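Local coordinates for acyl-CoA thioesterase YbgC (Helicobacter pylori, PDB 2PZH), which hydrolyses the thioester bond of acyl-CoA substrates, preferring long-chain acyl groups and benzoyl-CoA to shorter-chain ones, and may take part in phospholipid metabolism, at residues A[33-37]-A[38-42]; A[74-78]-A[79-83]. One frame throughout, in Å; residues are numbered along the deposited sequence.

Interaction 1: A[33-37]-A[38-42]; sequences EFFFK and QNVLP
Phe35 and Phe36 both set CG anti to the carbonyl carbon (chi1 -65° and -62°), which swings their rings to meet Pro42 and Leu41 where the chain doubles back past the helix end. Pro42 covers one face of the Phe35 ring: its CB stands 3.8 Å from the ring centroid, close to the normal, a CH-pi contact, while Val40 CG2 lies at the ring edge. Phe36 CE1 lies 3.6 Å from Leu41 CD2, and the Phe36 ring takes Val40 O at its edge. The backbone reversal is a Schellman motif with Asn39, at positive phi, as C-prime residue. Phe35 O accepts from Gln38 N (2.8 Å) and Val40 N (3.2 Å), which approach from opposite faces of its carbonyl plane; the second bond is the straighter, at 167°. Asn39 N closes the turn on Phe36 O at 2.9 Å. Gln38, bent at chi2, folds back so that a water links its NE2 to Phe34 O. Helix 126-133 packs on Phe35 and Val40, with Phe128 edge-to-face to the Phe35 ring, while a second subunit packs on Phe36 at the end of helix 22-36 and on Leu41 and Pro42 in the loop before strand 43-44.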
ATOM      1  N   GLU A  33      -4.905 -12.010 -12.943  1.00 14.70           N
ATOM      2  CA  GLU A  33      -5.380 -13.362 -12.691  1.00 16.62           C
ATOM      3  C   GLU A  33      -5.835 -14.061 -13.989  1.00 16.85           C
ATOM      4  O   GLU A  33      -5.708 -15.270 -14.104  1.00 16.90           O
ATOM      5  CB  GLU A  33      -6.469 -13.377 -11.626  1.00 16.88           C
ATOM      6  CG  GLU A  33      -6.808 -14.778 -11.096  1.00 19.79           C
ATOM      7  CD  GLU A  33      -5.683 -15.428 -10.287  1.00 20.87           C
ATOM      8  OE1 GLU A  33      -4.749 -14.728  -9.830  1.00 21.49           O
ATOM      9  OE2 GLU A  33      -5.739 -16.660 -10.090  1.00 21.70           O
ATOM     10  N   PHE A  34      -6.343 -13.315 -14.963  1.00 17.23           N
ATOM     11  CA  PHE A  34      -6.719 -13.950 -16.243  1.00 18.56           C
ATOM     12  C   PHE A  34      -5.506 -14.640 -16.881  1.00 18.58           C
ATOM     13  O   PHE A  34      -5.636 -15.713 -17.508  1.00 19.37           O
ATOM     14  CB  PHE A  34      -7.306 -12.934 -17.229  1.00 20.90           C
ATOM     15  CG  PHE A  34      -8.743 -12.581 -16.958  1.00 22.69           C
ATOM     16  CD1 PHE A  34      -9.752 -13.526 -17.112  1.00 22.89           C
ATOM     17  CD2 PHE A  34      -9.088 -11.297 -16.565  1.00 23.18           C
ATOM     18  CE1 PHE A  34     -11.077 -13.192 -16.865  1.00 23.30           C
ATOM     19  CE2 PHE A  34     -10.405 -10.960 -16.315  1.00 23.84           C
ATOM     20  CZ  PHE A  34     -11.405 -11.904 -16.475  1.00 22.84           C
ATOM     21  N   PHE A  35      -4.333 -14.020 -16.737  1.00 16.28           N
ATOM     22  CA  PHE A  35      -3.116 -14.610 -17.248  1.00 17.04           C
ATOM     23  C   PHE A  35      -2.658 -15.717 -16.319  1.00 16.92           C
ATOM     24  O   PHE A  35      -2.383 -16.817 -16.769  1.00 18.66           O
ATOM     25  CB  PHE A  35      -2.014 -13.577 -17.423  1.00 18.16           C
ATOM     26  CG  PHE A  35      -2.312 -12.546 -18.469  1.00 18.91           C
ATOM     27  CD1 PHE A  35      -1.715 -12.616 -19.719  1.00 19.41           C
ATOM     28  CD2 PHE A  35      -3.186 -11.503 -18.202  1.00 19.62           C
ATOM     29  CE1 PHE A  35      -1.976 -11.657 -20.687  1.00 20.09           C
ATOM     30  CE2 PHE A  35      -3.458 -10.536 -19.171  1.00 19.65           C
ATOM     31  CZ  PHE A  35      -2.853 -10.619 -20.417  1.00 19.77           C
ATOM     32  N   PHE A  36      -2.564 -15.434 -15.022  1.00 16.90           N
ATOM     33  CA  PHE A  36      -2.153 -16.473 -14.070  1.00 17.12           C
ATOM     34  C   PHE A  36      -2.971 -17.758 -14.233  1.00 18.56           C
ATOM     35  O   PHE A  36      -2.425 -18.867 -14.104  1.00 18.13           O
ATOM     36  CB  PHE A  36      -2.249 -15.980 -12.625  1.00 16.46           C
ATOM     37  CG  PHE A  36      -1.350 -14.798 -12.307  1.00 15.54           C
ATOM     38  CD1 PHE A  36      -0.192 -14.566 -13.013  1.00 15.08           C
ATOM     39  CD2 PHE A  36      -1.666 -13.948 -11.249  1.00 16.22           C
ATOM     40  CE1 PHE A  36       0.630 -13.463 -12.714  1.00 15.43           C
ATOM     41  CE2 PHE A  36      -0.849 -12.871 -10.930  1.00 15.90           C
ATOM     42  CZ  PHE A  36       0.297 -12.624 -11.667  1.00 16.12           C
ATOM     43  N   LYS A  37      -4.269 -17.621 -14.511  1.00 19.92           N
ATOM     44  CA  LYS A  37      -5.141 -18.794 -14.652  1.00 23.11           C
ATOM     45  C   LYS A  37      -4.870 -19.615 -15.923  1.00 22.98           C
ATOM     46  O   LYS A  37      -5.327 -20.764 -16.031  1.00 22.60           O
ATOM     47  CB  LYS A  37      -6.623 -18.413 -14.532  1.00 24.23           C
ATOM     48  CG  LYS A  37      -7.049 -18.196 -13.087  1.00 26.44           C
ATOM     49  CD  LYS A  37      -8.554 -17.953 -12.943  1.00 26.89           C
ATOM     50  CE  LYS A  37      -8.909 -17.766 -11.473  1.00 28.74           C
ATOM     51  NZ  LYS A  37     -10.372 -17.556 -11.269  1.00 29.99           N
ATOM     52  N   GLN A  38      -4.118 -19.033 -16.858  1.00 22.62           N
ATOM     53  CA  GLN A  38      -3.636 -19.737 -18.048  1.00 23.58           C
ATOM     54  C   GLN A  38      -2.145 -20.024 -17.902  1.00 23.12           C
ATOM     55  O   GLN A  38      -1.430 -20.242 -18.889  1.00 23.44           O
ATOM     56  CB  GLN A  38      -3.897 -18.913 -19.313  1.00 24.82           C
ATOM     57  CG  GLN A  38      -5.339 -18.431 -19.450  1.00 27.08           C
ATOM     58  CD  GLN A  38      -6.332 -19.560 -19.678  1.00 28.07           C
ATOM     59  OE1 GLN A  38      -5.994 -20.588 -20.257  1.00 29.74           O
ATOM     60  NE2 GLN A  38      -7.571 -19.366 -19.229  1.00 28.63           N
ATOM     61  N   ASN A  39      -1.683 -19.990 -16.656  1.00 23.10           N
ATOM     62  CA  ASN A  39      -0.314 -20.365 -16.287  1.00 23.01           C
ATOM     63  C   ASN A  39       0.775 -19.500 -16.908  1.00 22.52           C
ATOM     64  O   ASN A  39       1.885 -19.971 -17.172  1.00 21.99           O
ATOM     65  CB  ASN A  39      -0.061 -21.844 -16.585  1.00 24.05           C
ATOM     66  CG  ASN A  39      -1.113 -22.749 -15.975  1.00 25.40           C
ATOM     67  OD1 ASN A  39      -1.408 -23.818 -16.510  1.00 27.23           O
ATOM     68  ND2 ASN A  39      -1.686 -22.331 -14.859  1.00 24.72           N
ATOM     69  N   VAL A  40       0.460 -18.227 -17.136  1.00 22.29           N
ATOM     70  CA  VAL A  40       1.447 -17.302 -17.683  1.00 22.17           C
ATOM     71  C   VAL A  40       1.436 -15.998 -16.896  1.00 21.69           C
ATOM     72  O   VAL A  40       0.472 -15.706 -16.180  1.00 20.64           O
ATOM     73  CB  VAL A  40       1.217 -17.033 -19.193  1.00 22.74           C
ATOM     74  CG1 VAL A  40       1.465 -18.299 -20.006  1.00 22.88           C
ATOM     75  CG2 VAL A  40      -0.187 -16.499 -19.449  1.00 22.76           C
ATOM     76  N   LEU A  41       2.517 -15.229 -17.012  1.00 22.03           N
ATOM     77  CA  LEU A  41       2.549 -13.876 -16.469  1.00 22.43           C
ATOM     78  C   LEU A  41       2.090 -12.926 -17.577  1.00 22.73           C
ATOM     79  O   LEU A  41       2.203 -13.259 -18.764  1.00 23.80           O
ATOM     80  CB  LEU A  41       3.964 -13.512 -15.989  1.00 22.58           C
ATOM     81  CG  LEU A  41       4.680 -14.441 -14.998  1.00 23.44           C
ATOM     82  CD1 LEU A  41       6.035 -13.858 -14.579  1.00 23.97           C
ATOM     83  CD2 LEU A  41       3.839 -14.738 -13.765  1.00 23.46           C
ATOM     84  N   PRO A  42       1.543 -11.751 -17.205  1.00 23.29           N
ATOM     85  CA  PRO A  42       1.090 -10.789 -18.221  1.00 23.58           C
ATOM     86  C   PRO A  42       2.234  -9.966 -18.804  1.00 24.30           C
ATOM     87  O   PRO A  42       2.122  -8.745 -18.957  1.00 23.74           O
ATOM     88  CB  PRO A  42       0.122  -9.895 -17.449  1.00 23.49           C
ATOM     89  CG  PRO A  42       0.613  -9.932 -16.051  1.00 23.63           C
ATOM     90  CD  PRO A  42       1.291 -11.264 -15.835  1.00 23.05           C
TER
HETATM   91  O   HOH W   1      -7.971 -16.621 -18.480  1.00 27.90           O

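Interaction 2: A[74-78]-A[79-83]; sequences IKELR and KVFVV
Val83 O takes two backbone donors from across the hairpin, Lys75 N at 2.8 Å and Glu76 N at 3.3 Å, and Val83 N returns a nearly straight bond to Glu76 O (2.8 Å, 173°). This end is the closely packed one: Val82 and Val83 are both buried, Val82 on Phe111 and Val83 on Glu108 and Lys110 of the adjoining strand 102-114. On the face carrying Leu77 and Val82, Val82 CG2 meets Leu77 CG and Ile74 CG2 at 4.1 Å each, the Ile74 side chain crossing at about a right angle, and Leu77 also packs on Leu132 of helix 126-133. Two residues, Lys75 and Glu76, facing the single residue Val83 form a classic beta bulge in strand 67-77, which pairs antiparallel with strand 81-92 in the curved sheet of the hot-dog fold. Toward the turn the contact opens to solvent: Arg78, Lys79 and Val80 are exposed, and Arg78 N bonds to Phe81 O (2.9 Å) just before the chain reverses. Here the Phe81 ring is the focus. With CG held between its backbone N and carbonyl carbon (chi1 74°), the ring receives Arg78 CG over one face, offset toward the rim, and Glu76 OE1 in plane at its edge, 3.6 Å from CE1. The carboxylate stands almost perpendicular to the ring. Glu76 OE2, met on its anti side, forms a salt bridge with Arg78 NE (2.7 Å), and a weak bond from Arg78 NH2 reaches the same oxygen. Lys110 adds a cation-pi contact to Phe81.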
ATOM      1  N   ILE A  74     -13.638  -6.779 -22.480  1.00 20.37           N
ATOM      2  CA  ILE A  74     -12.853  -6.079 -23.484  1.00 21.34           C
ATOM      3  C   ILE A  74     -13.752  -5.072 -24.206  1.00 21.86           C
ATOM      4  O   ILE A  74     -14.734  -5.447 -24.836  1.00 21.36           O
ATOM      5  CB  ILE A  74     -12.237  -7.052 -24.526  1.00 22.01           C
ATOM      6  CG1 ILE A  74     -11.434  -8.171 -23.844  1.00 23.13           C
ATOM      7  CG2 ILE A  74     -11.385  -6.284 -25.524  1.00 22.70           C
ATOM      8  CD1 ILE A  74     -10.271  -7.704 -22.993  1.00 23.42           C
ATOM      9  N   LYS A  75     -13.426  -3.792 -24.091  1.00 22.68           N
ATOM     10  CA  LYS A  75     -14.161  -2.750 -24.772  1.00 24.60           C
ATOM     11  C   LYS A  75     -13.748  -2.814 -26.230  1.00 25.46           C
ATOM     12  O   LYS A  75     -14.593  -2.875 -27.137  1.00 25.11           O
ATOM     13  CB  LYS A  75     -13.775  -1.382 -24.191  1.00 26.52           C
ATOM     14  CG  LYS A  75     -14.828  -0.289 -24.298  1.00 29.14           C
ATOM     15  CD  LYS A  75     -15.909  -0.484 -23.227  1.00 30.47           C
ATOM     16  CE  LYS A  75     -16.372   0.829 -22.614  1.00 31.39           C
ATOM     17  NZ  LYS A  75     -17.033   1.698 -23.627  1.00 31.68           N
ATOM     18  N   GLU A  76     -12.434  -2.828 -26.440  1.00 25.70           N
ATOM     19  CA  GLU A  76     -11.851  -2.714 -27.762  1.00 27.26           C
ATOM     20  C   GLU A  76     -10.489  -3.387 -27.762  1.00 26.77           C
ATOM     21  O   GLU A  76      -9.681  -3.166 -26.852  1.00 25.92           O
ATOM     22  CB  GLU A  76     -11.698  -1.238 -28.135  1.00 27.93           C
ATOM     23  CG  GLU A  76     -10.942  -0.975 -29.427  1.00 29.83           C
ATOM     24  CD  GLU A  76     -10.836   0.513 -29.760  1.00 30.21           C
ATOM     25  OE1 GLU A  76     -10.890   1.344 -28.826  1.00 31.26           O
ATOM     26  OE2 GLU A  76     -10.693   0.855 -30.957  1.00 31.79           O
ATOM     27  N   LEU A  77     -10.233  -4.216 -28.771  1.00 26.83           N
ATOM     28  CA  LEU A  77      -8.932  -4.865 -28.895  1.00 27.53           C
ATOM     29  C   LEU A  77      -8.361  -4.609 -30.281  1.00 28.89           C
ATOM     30  O   LEU A  77      -8.934  -5.050 -31.286  1.00 28.59           O
ATOM     31  CB  LEU A  77      -9.055  -6.375 -28.664  1.00 28.59           C
ATOM     32  CG  LEU A  77      -7.913  -7.169 -28.005  1.00 29.65           C
ATOM     33  CD1 LEU A  77      -8.048  -8.651 -28.341  1.00 29.93           C
ATOM     34  CD2 LEU A  77      -6.524  -6.660 -28.384  1.00 29.37           C
ATOM     35  N   ARG A  78      -7.231  -3.906 -30.330  1.00 29.22           N
ATOM     36  CA  ARG A  78      -6.540  -3.608 -31.585  1.00 30.39           C
ATOM     37  C   ARG A  78      -5.169  -4.273 -31.617  1.00 30.24           C
ATOM     38  O   ARG A  78      -4.758  -4.917 -30.652  1.00 30.02           O
ATOM     39  CB  ARG A  78      -6.374  -2.101 -31.769  1.00 32.18           C
ATOM     40  CG  ARG A  78      -7.673  -1.327 -31.748  1.00 34.38           C
ATOM     41  CD  ARG A  78      -8.578  -1.688 -32.918  1.00 35.95           C
ATOM     42  NE  ARG A  78      -9.812  -0.910 -32.858  1.00 37.69           N
ATOM     43  CZ  ARG A  78     -10.967  -1.281 -33.401  1.00 38.37           C
ATOM     44  NH1 ARG A  78     -11.063  -2.429 -34.057  1.00 38.81           N
ATOM     45  NH2 ARG A  78     -12.030  -0.496 -33.285  1.00 38.89           N
ATOM     46  N   LYS A  79      -4.456  -4.119 -32.726  1.00 30.21           N
ATOM     47  CA  LYS A  79      -3.122  -4.701 -32.845  1.00 29.74           C
ATOM     48  C   LYS A  79      -2.162  -4.135 -31.793  1.00 28.80           C
ATOM     49  O   LYS A  79      -1.348  -4.869 -31.221  1.00 28.90           O
ATOM     50  CB  LYS A  79      -2.567  -4.472 -34.254  1.00 31.31           C
ATOM     51  CG  LYS A  79      -1.200  -5.084 -34.493  1.00 32.52           C
ATOM     52  CD  LYS A  79      -0.961  -5.342 -35.975  1.00 33.81           C
ATOM     53  CE  LYS A  79      -1.943  -6.382 -36.506  1.00 34.81           C
ATOM     54  NZ  LYS A  79      -1.792  -6.615 -37.972  1.00 35.51           N
ATOM     55  N   VAL A  80      -2.281  -2.836 -31.529  1.00 28.22           N
ATOM     56  CA  VAL A  80      -1.320  -2.112 -30.694  1.00 27.43           C
ATOM     57  C   VAL A  80      -1.815  -1.768 -29.272  1.00 26.29           C
ATOM     58  O   VAL A  80      -1.024  -1.361 -28.412  1.00 26.14           O
ATOM     59  CB  VAL A  80      -0.865  -0.816 -31.404  1.00 28.61           C
ATOM     60  CG1 VAL A  80       0.315  -0.179 -30.679  1.00 28.92           C
ATOM     61  CG2 VAL A  80      -0.492  -1.129 -32.848  1.00 28.83           C
ATOM     62  N   PHE A  81      -3.111  -1.929 -29.021  1.00 24.69           N
ATOM     63  CA  PHE A  81      -3.638  -1.607 -27.696  1.00 23.15           C
ATOM     64  C   PHE A  81      -4.917  -2.363 -27.341  1.00 21.58           C
ATOM     65  O   PHE A  81      -5.580  -2.958 -28.202  1.00 20.29           O
ATOM     66  CB  PHE A  81      -3.806  -0.079 -27.518  1.00 24.83           C
ATOM     67  CG  PHE A  81      -4.979   0.513 -28.261  1.00 26.15           C
ATOM     68  CD1 PHE A  81      -6.273   0.368 -27.781  1.00 26.23           C
ATOM     69  CD2 PHE A  81      -4.785   1.244 -29.423  1.00 27.16           C
ATOM     70  CE1 PHE A  81      -7.351   0.916 -28.447  1.00 26.51           C
ATOM     71  CE2 PHE A  81      -5.861   1.801 -30.097  1.00 27.14           C
ATOM     72  CZ  PHE A  81      -7.149   1.638 -29.609  1.00 26.93           C
ATOM     73  N   VAL A  82      -5.251  -2.359 -26.056  1.00 18.53           N
ATOM     74  CA  VAL A  82      -6.511  -2.924 -25.618  1.00 17.84           C
ATOM     75  C   VAL A  82      -7.166  -1.987 -24.615  1.00 17.70           C
ATOM     76  O   VAL A  82      -6.481  -1.371 -23.791  1.00 17.59           O
ATOM     77  CB  VAL A  82      -6.307  -4.322 -24.996  1.00 17.43           C
ATOM     78  CG1 VAL A  82      -5.284  -4.258 -23.834  1.00 17.36           C
ATOM     79  CG2 VAL A  82      -7.649  -4.936 -24.572  1.00 17.26           C
ATOM     80  N   VAL A  83      -8.485  -1.863 -24.697  1.00 17.13           N
ATOM     81  CA  VAL A  83      -9.215  -1.096 -23.713  1.00 17.74           C
ATOM     82  C   VAL A  83     -10.136  -2.034 -22.955  1.00 17.51           C
ATOM     83  O   VAL A  83     -10.923  -2.775 -23.549  1.00 17.39           O
ATOM     84  CB  VAL A  83     -10.020   0.059 -24.347  1.00 17.97           C
ATOM     85  CG1 VAL A  83     -10.793   0.821 -23.281  1.00 18.06           C
ATOM     86  CG2 VAL A  83      -9.094   1.007 -25.124  1.00 18.47           C
TER

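Overall arrangement
Along the chain the two contacts come in series: 33-42 ends helix 22-36 and leads into strand 43-44, while 74-83 follows later as the turn between strands 67-77 and 81-92. Their centres lie about 18 Å apart and their nearest atoms about 7 Å, without touching. Helix 126-133 links them, since Phe35 and Val40 of interaction 1 and Leu77 of interaction 2 all pack on it, with Leu132 touching both Phe35 and Leu77. Interaction 1 also meets a second subunit of the tetramer, whereas no other chain of the assembly touches interaction 2. One contact therefore belongs to a subunit interface, the other to a solvent-facing hairpin end of the hot-dog sheet.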